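Local coordinates for hypothetical protein APE2540 (Aeropyrum pernix, PDB 1WDV) that probably hydrolyses mischarged alanyl-tRNA(Pro) as a free-standing editing enzyme that works beside prolyl-tRNA synthetase, at residues Thr45-Asp50 and Gly96-Val101; Val55-Ile60 and Ile107-Asp112; Val111-Leu116 and Val147-Glu152. All blocks are in the same frame, centred on the assembly; numbering follows the deposited sequence.

In the fold
All three contacts reach one mixed sheet. Contact 2 is the most regular: strands 55-61 and 108-112 lie next to each other and pair in parallel, in a mostly buried setting. Contact 1 is also buried, but it sets strand 43-50, the antiparallel neighbour of strand 55-61, against a loop; one threonine, a water and a few methyl groups do the work. Contact 3 carries strand 108-112 on to the edge strand 146-148 and the C-terminal tail. It is only partly buried, and charge enters there through two aspartates and an arginine. Contacts 2 and 3 share Val111 and Asp112. Contacts 1 and 3 do not touch.

Contact 1: Thr45-Asp50 and Gly96-Val101; sequences TLIVLD and GGVPPV
Thr45 meets the loop 96-101 with both branches of its side chain. The methyl CG2 lies anti to the backbone N and the hydroxyl beside that N (chi1 -58°). This torsion sets which way each branch faces, and both are brought to the loop. Thr45 CG2 packs on Val98 CG1 at 3.7 Å and lies 3.6 Å from Pro99 O. Thr45 OG1 turns to the loop backbone and lies 3.2 Å from Val98 O, a possible hydrogen bond. Pro100 approaches with its ring, its CB 3.9 Å from Thr45 OG1.

Val98 points its side chain at the strand. With chi1 at -178°, CG1 is the branch offered to Thr45, and the two side chains cross obliquely. Ile47, two residues on along the strand, adds a looser touch, Ile47 CD1 to Val98 CG1 at 4.3 Å. Val98 also touches Val87 of helix 84-91, and this helix meets Ile47 through Thr91. The contact thus joins the sheet to the loop between helix 84-91 and strand 108-112.

A water completes the polar side. It accepts from Thr45 N at 3.2 Å and donates to Val98 O at 2.9 Å. The backbone N and the carbonyl are therefore satisfied through the water in a buried place.

Contact 2: Val55-Ile60 and Ile107-Asp112; sequences VYAVVI and IVLVVD
Tyr56 and Val108 stand side by side on one face of a parallel strand pair, pointing the same way. The pair joins the central strand of a mixed five-stranded sheet to its parallel neighbour. The chain between them runs through helix 68-75, edge strand 79-81 and helix 84-91, and helix 68-75 packs on this face. The Tyr56 ring lies oblique to its neighbours, with CD2 3.7 Å from Val108 CB and 4.3 Å from Val110 CG2. Its OH bonds to Asp50 of the next strand.

Ala57, Val59, Leu109 and Val111 occupy the other face, where helix 136-143 packs on Leu109 and Val111. Leu109 CG is anti to the backbone N (chi1 -179°), and chi2 of 66° then turns Leu109 CD1 back across the pair to Val59 CG2 at 3.9 Å. The small Ala57 takes Ile107 CG2 against its CB at 3.7 Å. At the start of the pair, Val55 crosses Ile107 at a slant, CG1 to CG1.

Five backbone bonds join the strands. The first two are bent at the acceptor and the last three nearly straight: Asp112 N meets Val59 O at 3.0 Å, with a C=O...N angle of 170°.

Contact 3: Val111-Leu116 and Val147-Glu152; sequences VDRILL and VADVSE
Asp112 OD2 takes two bonds from the C-terminal tail. Val150 N donates to Asp112 OD2 at 2.8 Å and Ser151 OG to the same oxygen at 2.9 Å, and the two donors reach it from opposite faces of the carboxylate plane. Ser151 can do this because its OG sits between its own backbone N and carbonyl carbon (chi1 58°), turned toward the aspartate. The other oxygen, Asp112 OD1, uses its anti lone pair for Ile114 N at 2.8 Å, which makes an Asx turn at the start of the 3-10 segment 113-115. An alanine here in place of Asp112 would remove the acceptor for Val150 N and Ser151 OG, and the tail would probably be freer to move off the sheet.

Arg113 holds Asp149 in a side-on salt bridge. Arg113 NE lies 2.9 Å from Asp149 OD1 and Arg113 NH2 3.2 Å from Asp149 OD2, with the planes of guanidinium and carboxylate turned 50° apart. Both oxygens stay close to the guanidinium plane, but NH2 comes to OD2 from above the carboxylate. A water donates to both Asp149 OD1 and Asp112 OD1, bridging the two acids.

The backbones between these groups form the outer parallel pair of the mixed sheet, where strand 108-112 meets edge strand 146-148. Ala148 N donates to Val111 O, and Arg113 N to Ala148 O.

Val147 is the apolar centre. Its CG1 lies over one face of the guanidinium and touches Arg113 CB at 3.3 Å. Leu116 comes tip to tip with it, Leu116 CD1 to Val147 CG1 at 3.6 Å. Val140 of helix 136-143 also packs on Val147, while Val150 meets Met71 of helix 68-75.

Contact 1: Thr45-Asp50 and Gly96-Val101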
loop_
_atom_site.group_PDB
_atom_site.type_symbol
_atom_site.label_atom_id
_atom_site.label_comp_id
_atom_site.label_asym_id
_atom_site.label_seq_id
_atom_site.Cartn_x
_atom_site.Cartn_y
_atom_site.Cartn_z
ATOM N N THR A 45 2.768 -0.092 0.342
ATOM C CA THR A 45 1.998 -1.239 -0.130
ATOM C C THR A 45 3.055 -2.276 -0.429
ATOM O O THR A 45 3.764 -2.163 -1.426
ATOM C CB THR A 45 1.255 -0.936 -1.457
ATOM O OG1 THR A 45 0.380 0.189 -1.283
ATOM C CG2 THR A 45 0.392 -2.107 -1.863
ATOM N N LEU A 46 3.182 -3.263 0.440
ATOM C CA LEU A 46 4.178 -4.307 0.255
ATOM C C LEU A 46 3.581 -5.535 -0.379
ATOM O O LEU A 46 2.566 -6.037 0.086
ATOM C CB LEU A 46 4.767 -4.722 1.607
ATOM C CG LEU A 46 5.378 -3.580 2.417
ATOM C CD1 LEU A 46 5.816 -4.125 3.805
ATOM C CD2 LEU A 46 6.544 -2.975 1.643
ATOM N N ILE A 47 4.213 -6.052 -1.427
ATOM C CA ILE A 47 3.670 -7.269 -2.033
ATOM C C ILE A 47 4.275 -8.485 -1.334
ATOM O O ILE A 47 5.511 -8.612 -1.185
ATOM C CB ILE A 47 3.965 -7.306 -3.546
ATOM C CG1 ILE A 47 3.380 -6.058 -4.219
ATOM C CG2 ILE A 47 3.392 -8.570 -4.173
ATOM C CD1 ILE A 47 1.838 -5.893 -4.076
ATOM N N VAL A 48 3.397 -9.393 -0.902
ATOM C CA VAL A 48 3.819 -10.596 -0.191
ATOM C C VAL A 48 3.326 -11.815 -0.973
ATOM O O VAL A 48 2.209 -11.808 -1.503
ATOM C CB VAL A 48 3.222 -10.578 1.234
ATOM C CG1 VAL A 48 3.531 -11.868 1.992
ATOM C CG2 VAL A 48 3.823 -9.381 1.996
ATOM N N LEU A 49 4.163 -12.854 -1.031
ATOM C CA LEU A 49 3.820 -14.057 -1.783
ATOM C C LEU A 49 3.760 -15.287 -0.908
ATOM O O LEU A 49 4.634 -15.471 -0.067
ATOM C CB LEU A 49 4.889 -14.311 -2.839
ATOM C CG LEU A 49 5.243 -13.113 -3.726
ATOM C CD1 LEU A 49 6.401 -13.517 -4.646
ATOM C CD2 LEU A 49 4.033 -12.694 -4.544
ATOM N N ASP A 50 2.757 -16.145 -1.086
ATOM C CA ASP A 50 2.776 -17.375 -0.324
ATOM C C ASP A 50 3.367 -18.454 -1.242
ATOM O O ASP A 50 3.711 -18.178 -2.396
ATOM C CB ASP A 50 1.382 -17.763 0.244
ATOM C CG ASP A 50 0.331 -18.076 -0.823
ATOM O OD1 ASP A 50 0.665 -18.635 -1.882
ATOM O OD2 ASP A 50 -0.876 -17.774 -0.564
ATOM N N GLY A 96 8.591 2.108 -6.507
ATOM C CA GLY A 96 8.231 3.170 -5.566
ATOM C C GLY A 96 6.856 3.817 -5.723
ATOM O O GLY A 96 6.586 4.906 -5.179
ATOM N N GLY A 97 5.957 3.163 -6.444
ATOM C CA GLY A 97 4.649 3.760 -6.619
ATOM C C GLY A 97 3.484 2.792 -6.576
ATOM O O GLY A 97 2.408 3.106 -7.098
ATOM N N VAL A 98 3.676 1.634 -5.946
ATOM C CA VAL A 98 2.610 0.618 -5.886
ATOM C C VAL A 98 1.421 1.134 -5.099
ATOM O O VAL A 98 1.557 1.449 -3.928
ATOM C CB VAL A 98 3.127 -0.678 -5.233
ATOM C CG1 VAL A 98 2.036 -1.770 -5.194
ATOM C CG2 VAL A 98 4.321 -1.208 -6.046
ATOM N N PRO A 99 0.250 1.249 -5.737
ATOM C CA PRO A 99 -0.960 1.733 -5.066
ATOM C C PRO A 99 -1.678 0.609 -4.321
ATOM O O PRO A 99 -1.447 -0.562 -4.582
ATOM C CB PRO A 99 -1.799 2.272 -6.212
ATOM C CG PRO A 99 -1.479 1.241 -7.331
ATOM C CD PRO A 99 0.003 0.968 -7.167
ATOM N N PRO A 100 -2.578 0.964 -3.380
ATOM C CA PRO A 100 -3.329 -0.042 -2.622
ATOM C C PRO A 100 -4.654 -0.398 -3.314
ATOM O O PRO A 100 -5.438 -1.214 -2.822
ATOM C CB PRO A 100 -3.535 0.654 -1.266
ATOM C CG PRO A 100 -3.743 2.074 -1.670
ATOM C CD PRO A 100 -2.669 2.296 -2.739
ATOM N N VAL A 101 -4.907 0.223 -4.460
ATOM C CA VAL A 101 -6.113 -0.041 -5.235
ATOM C C VAL A 101 -5.729 -0.118 -6.706
ATOM O O VAL A 101 -4.604 0.246 -7.087
ATOM C CB VAL A 101 -7.168 1.084 -5.060
ATOM C CG1 VAL A 101 -7.617 1.160 -3.609
ATOM C CG2 VAL A 101 -6.603 2.438 -5.529
HETATM O O HOH W 1 3.570 1.902 -1.962
#

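Contact 2: Val55-Ile60 and Ile107-Asp112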
loop_
_atom_site.group_PDB
_atom_site.type_symbol
_atom_site.label_atom_id
_atom_site.label_comp_id
_atom_site.label_asym_id
_atom_site.label_seq_id
_atom_site.Cartn_x
_atom_site.Cartn_y
_atom_site.Cartn_z
ATOM N N VAL A 55 -0.999 -13.959 -3.793
ATOM C CA VAL A 55 -0.327 -12.673 -3.781
ATOM C C VAL A 55 -1.134 -11.721 -2.931
ATOM O O VAL A 55 -2.352 -11.599 -3.099
ATOM C CB VAL A 55 -0.192 -12.094 -5.195
ATOM C CG1 VAL A 55 0.603 -10.779 -5.142
ATOM C CG2 VAL A 55 0.516 -13.137 -6.113
ATOM N N TYR A 56 -0.443 -11.029 -2.035
ATOM C CA TYR A 56 -1.077 -10.070 -1.150
ATOM C C TYR A 56 -0.427 -8.687 -1.260
ATOM O O TYR A 56 0.758 -8.583 -1.588
ATOM C CB TYR A 56 -0.933 -10.527 0.299
ATOM C CG TYR A 56 -1.410 -11.925 0.580
ATOM C CD1 TYR A 56 -0.601 -13.019 0.272
ATOM C CD2 TYR A 56 -2.660 -12.153 1.152
ATOM C CE1 TYR A 56 -1.016 -14.321 0.526
ATOM C CE2 TYR A 56 -3.093 -13.480 1.410
ATOM C CZ TYR A 56 -2.249 -14.541 1.087
ATOM O OH TYR A 56 -2.636 -15.849 1.300
ATOM N N ALA A 57 -1.215 -7.644 -1.025
ATOM C CA ALA A 57 -0.719 -6.256 -1.001
ATOM C C ALA A 57 -1.019 -5.888 0.456
ATOM O O ALA A 57 -2.163 -5.901 0.879
ATOM C CB ALA A 57 -1.514 -5.372 -1.955
ATOM N N VAL A 58 0.031 -5.562 1.203
ATOM C CA VAL A 58 -0.090 -5.296 2.630
ATOM C C VAL A 58 0.316 -3.851 2.911
ATOM O O VAL A 58 1.466 -3.471 2.707
ATOM C CB VAL A 58 0.840 -6.289 3.402
ATOM C CG1 VAL A 58 0.599 -6.171 4.928
ATOM C CG2 VAL A 58 0.556 -7.734 2.911
ATOM N N VAL A 59 -0.638 -3.060 3.398
ATOM C CA VAL A 59 -0.408 -1.655 3.673
ATOM C C VAL A 59 -0.043 -1.431 5.124
ATOM O O VAL A 59 -0.837 -1.731 6.030
ATOM C CB VAL A 59 -1.671 -0.814 3.342
ATOM C CG1 VAL A 59 -1.383 0.636 3.535
ATOM C CG2 VAL A 59 -2.092 -1.079 1.878
ATOM N N ILE A 60 1.171 -0.910 5.341
ATOM C CA ILE A 60 1.666 -0.664 6.693
ATOM C C ILE A 60 2.249 0.738 6.842
ATOM O O ILE A 60 2.540 1.415 5.846
ATOM C CB ILE A 60 2.761 -1.702 7.117
ATOM C CG1 ILE A 60 4.041 -1.494 6.308
ATOM C CG2 ILE A 60 2.242 -3.155 6.891
ATOM C CD1 ILE A 60 5.249 -2.329 6.850
ATOM N N ILE A 107 -4.814 -10.142 -6.394
ATOM C CA ILE A 107 -4.080 -9.698 -5.216
ATOM C C ILE A 107 -5.012 -9.351 -4.067
ATOM O O ILE A 107 -5.944 -8.571 -4.211
ATOM C CB ILE A 107 -3.164 -8.518 -5.591
ATOM C CG1 ILE A 107 -2.220 -8.980 -6.715
ATOM C CG2 ILE A 107 -2.401 -8.032 -4.322
ATOM C CD1 ILE A 107 -1.141 -7.975 -7.100
ATOM N N VAL A 108 -4.742 -9.967 -2.923
ATOM C CA VAL A 108 -5.542 -9.787 -1.728
ATOM C C VAL A 108 -5.002 -8.638 -0.899
ATOM O O VAL A 108 -3.822 -8.648 -0.519
ATOM C CB VAL A 108 -5.500 -11.066 -0.912
ATOM C CG1 VAL A 108 -6.233 -10.873 0.408
ATOM C CG2 VAL A 108 -6.095 -12.206 -1.749
ATOM N N LEU A 109 -5.868 -7.674 -0.579
ATOM C CA LEU A 109 -5.434 -6.513 0.200
ATOM C C LEU A 109 -5.561 -6.708 1.716
ATOM O O LEU A 109 -6.588 -7.200 2.204
ATOM C CB LEU A 109 -6.257 -5.289 -0.228
ATOM C CG LEU A 109 -5.964 -3.941 0.442
ATOM C CD1 LEU A 109 -4.563 -3.506 0.033
ATOM C CD2 LEU A 109 -6.991 -2.899 0.010
ATOM N N VAL A 110 -4.511 -6.336 2.439
ATOM C CA VAL A 110 -4.464 -6.437 3.914
ATOM C C VAL A 110 -4.032 -5.062 4.428
ATOM O O VAL A 110 -3.069 -4.493 3.933
ATOM C CB VAL A 110 -3.415 -7.500 4.371
ATOM C CG1 VAL A 110 -3.348 -7.570 5.898
ATOM C CG2 VAL A 110 -3.754 -8.879 3.786
ATOM N N VAL A 111 -4.728 -4.533 5.434
ATOM C CA VAL A 111 -4.398 -3.204 5.974
ATOM C C VAL A 111 -4.055 -3.322 7.449
ATOM O O VAL A 111 -4.802 -3.936 8.215
ATOM C CB VAL A 111 -5.597 -2.231 5.791
ATOM C CG1 VAL A 111 -5.287 -0.870 6.408
ATOM C CG2 VAL A 111 -5.844 -2.018 4.295
ATOM N N ASP A 112 -2.906 -2.784 7.854
ATOM C CA ASP A 112 -2.556 -2.856 9.269
ATOM C C ASP A 112 -3.502 -1.997 10.100
ATOM O O ASP A 112 -3.712 -0.826 9.797
ATOM C CB ASP A 112 -1.132 -2.420 9.535
ATOM C CG ASP A 112 -0.701 -2.795 10.941
ATOM O OD1 ASP A 112 -1.142 -2.147 11.920
ATOM O OD2 ASP A 112 0.032 -3.775 11.090
#

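Contact 3: Val111-Leu116 and Val147-Glu152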
loop_
_atom_site.group_PDB
_atom_site.type_symbol
_atom_site.label_atom_id
_atom_site.label_comp_id
_atom_site.label_asym_id
_atom_site.label_seq_id
_atom_site.Cartn_x
_atom_site.Cartn_y
_atom_site.Cartn_z
ATOM N N VAL A 111 -4.728 -4.533 5.434
ATOM C CA VAL A 111 -4.398 -3.204 5.974
ATOM C C VAL A 111 -4.055 -3.322 7.449
ATOM O O VAL A 111 -4.802 -3.936 8.215
ATOM C CB VAL A 111 -5.597 -2.231 5.791
ATOM C CG1 VAL A 111 -5.287 -0.870 6.408
ATOM C CG2 VAL A 111 -5.844 -2.018 4.295
ATOM N N ASP A 112 -2.906 -2.784 7.854
ATOM C CA ASP A 112 -2.556 -2.856 9.269
ATOM C C ASP A 112 -3.502 -1.997 10.100
ATOM O O ASP A 112 -3.712 -0.826 9.797
ATOM C CB ASP A 112 -1.132 -2.420 9.535
ATOM C CG ASP A 112 -0.701 -2.795 10.941
ATOM O OD1 ASP A 112 -1.142 -2.147 11.920
ATOM O OD2 ASP A 112 0.032 -3.775 11.090
ATOM N N ARG A 113 -4.051 -2.563 11.175
ATOM C CA ARG A 113 -5.040 -1.814 11.950
ATOM C C ARG A 113 -4.514 -0.555 12.621
ATOM O O ARG A 113 -5.309 0.324 12.942
ATOM C CB ARG A 113 -5.742 -2.719 12.996
ATOM C CG ARG A 113 -5.257 -2.572 14.409
ATOM C CD ARG A 113 -5.902 -3.548 15.377
ATOM N NE ARG A 113 -5.763 -4.941 14.979
ATOM C CZ ARG A 113 -6.731 -5.668 14.430
ATOM N NH1 ARG A 113 -7.936 -5.148 14.197
ATOM N NH2 ARG A 113 -6.493 -6.936 14.115
ATOM N N ILE A 114 -3.201 -0.456 12.824
ATOM C CA ILE A 114 -2.672 0.756 13.456
ATOM C C ILE A 114 -2.976 1.987 12.583
ATOM O O ILE A 114 -2.994 3.120 13.073
ATOM C CB ILE A 114 -1.137 0.628 13.740
ATOM C CG1 ILE A 114 -0.676 1.767 14.649
ATOM C CG2 ILE A 114 -0.353 0.688 12.470
ATOM C CD1 ILE A 114 0.689 1.525 15.250
ATOM N N LEU A 115 -3.267 1.770 11.302
ATOM C CA LEU A 115 -3.572 2.891 10.430
ATOM C C LEU A 115 -5.024 3.359 10.500
ATOM O O LEU A 115 -5.337 4.439 10.031
ATOM C CB LEU A 115 -3.275 2.516 8.971
ATOM C CG LEU A 115 -1.811 2.206 8.643
ATOM C CD1 LEU A 115 -1.759 1.662 7.214
ATOM C CD2 LEU A 115 -0.948 3.474 8.803
ATOM N N LEU A 116 -5.908 2.573 11.109
ATOM C CA LEU A 116 -7.315 2.932 11.079
ATOM C C LEU A 116 -7.771 4.216 11.773
ATOM O O LEU A 116 -8.748 4.847 11.337
ATOM C CB LEU A 116 -8.139 1.726 11.537
ATOM C CG LEU A 116 -8.089 0.610 10.485
ATOM C CD1 LEU A 116 -8.820 -0.596 11.033
ATOM C CD2 LEU A 116 -8.747 1.092 9.188
ATOM N N VAL A 147 -8.296 -6.493 7.904
ATOM C CA VAL A 147 -7.546 -5.649 8.843
ATOM C C VAL A 147 -6.785 -6.598 9.777
ATOM O O VAL A 147 -7.393 -7.493 10.354
ATOM C CB VAL A 147 -8.520 -4.760 9.656
ATOM C CG1 VAL A 147 -7.773 -3.984 10.701
ATOM C CG2 VAL A 147 -9.255 -3.770 8.682
ATOM N N ALA A 148 -5.471 -6.394 9.938
ATOM C CA ALA A 148 -4.667 -7.283 10.758
ATOM C C ALA A 148 -3.510 -6.556 11.412
ATOM O O ALA A 148 -3.292 -5.382 11.152
ATOM C CB ALA A 148 -4.132 -8.427 9.875
ATOM N N ASP A 149 -2.782 -7.247 12.280
ATOM C CA ASP A 149 -1.617 -6.673 12.932
ATOM C C ASP A 149 -0.467 -7.337 12.199
ATOM O O ASP A 149 -0.079 -8.466 12.522
ATOM C CB ASP A 149 -1.610 -7.036 14.423
ATOM C CG ASP A 149 -2.814 -6.466 15.132
ATOM O OD1 ASP A 149 -2.910 -5.236 15.194
ATOM O OD2 ASP A 149 -3.676 -7.242 15.599
ATOM N N VAL A 150 0.090 -6.618 11.230
ATOM C CA VAL A 150 1.140 -7.192 10.393
ATOM C C VAL A 150 2.421 -6.388 10.309
ATOM O O VAL A 150 3.221 -6.587 9.396
ATOM C CB VAL A 150 0.585 -7.427 8.975
ATOM C CG1 VAL A 150 -0.429 -8.570 9.005
ATOM C CG2 VAL A 150 -0.076 -6.146 8.457
ATOM N N SER A 151 2.626 -5.475 11.254
ATOM C CA SER A 151 3.826 -4.660 11.241
ATOM C C SER A 151 4.597 -4.806 12.536
ATOM O O SER A 151 4.052 -5.244 13.545
ATOM C CB SER A 151 3.449 -3.187 11.001
ATOM O OG SER A 151 2.558 -2.719 12.000
ATOM N N GLU A 152 5.872 -4.442 12.499
ATOM C CA GLU A 152 6.728 -4.534 13.681
ATOM C C GLU A 152 7.823 -3.487 13.623
ATOM O O GLU A 152 8.491 -3.303 14.674
ATOM C CB GLU A 152 7.364 -5.924 13.778
ATOM C CG GLU A 152 8.191 -6.301 12.570
ATOM C CD GLU A 152 8.768 -7.698 12.681
ATOM O OE1 GLU A 152 8.176 -8.541 13.390
ATOM O OE2 GLU A 152 9.806 -7.960 12.048
ATOM O OXT GLU A 152 8.017 -2.891 12.535
HETATM O O HOH W 2 -0.973 -3.452 14.226
#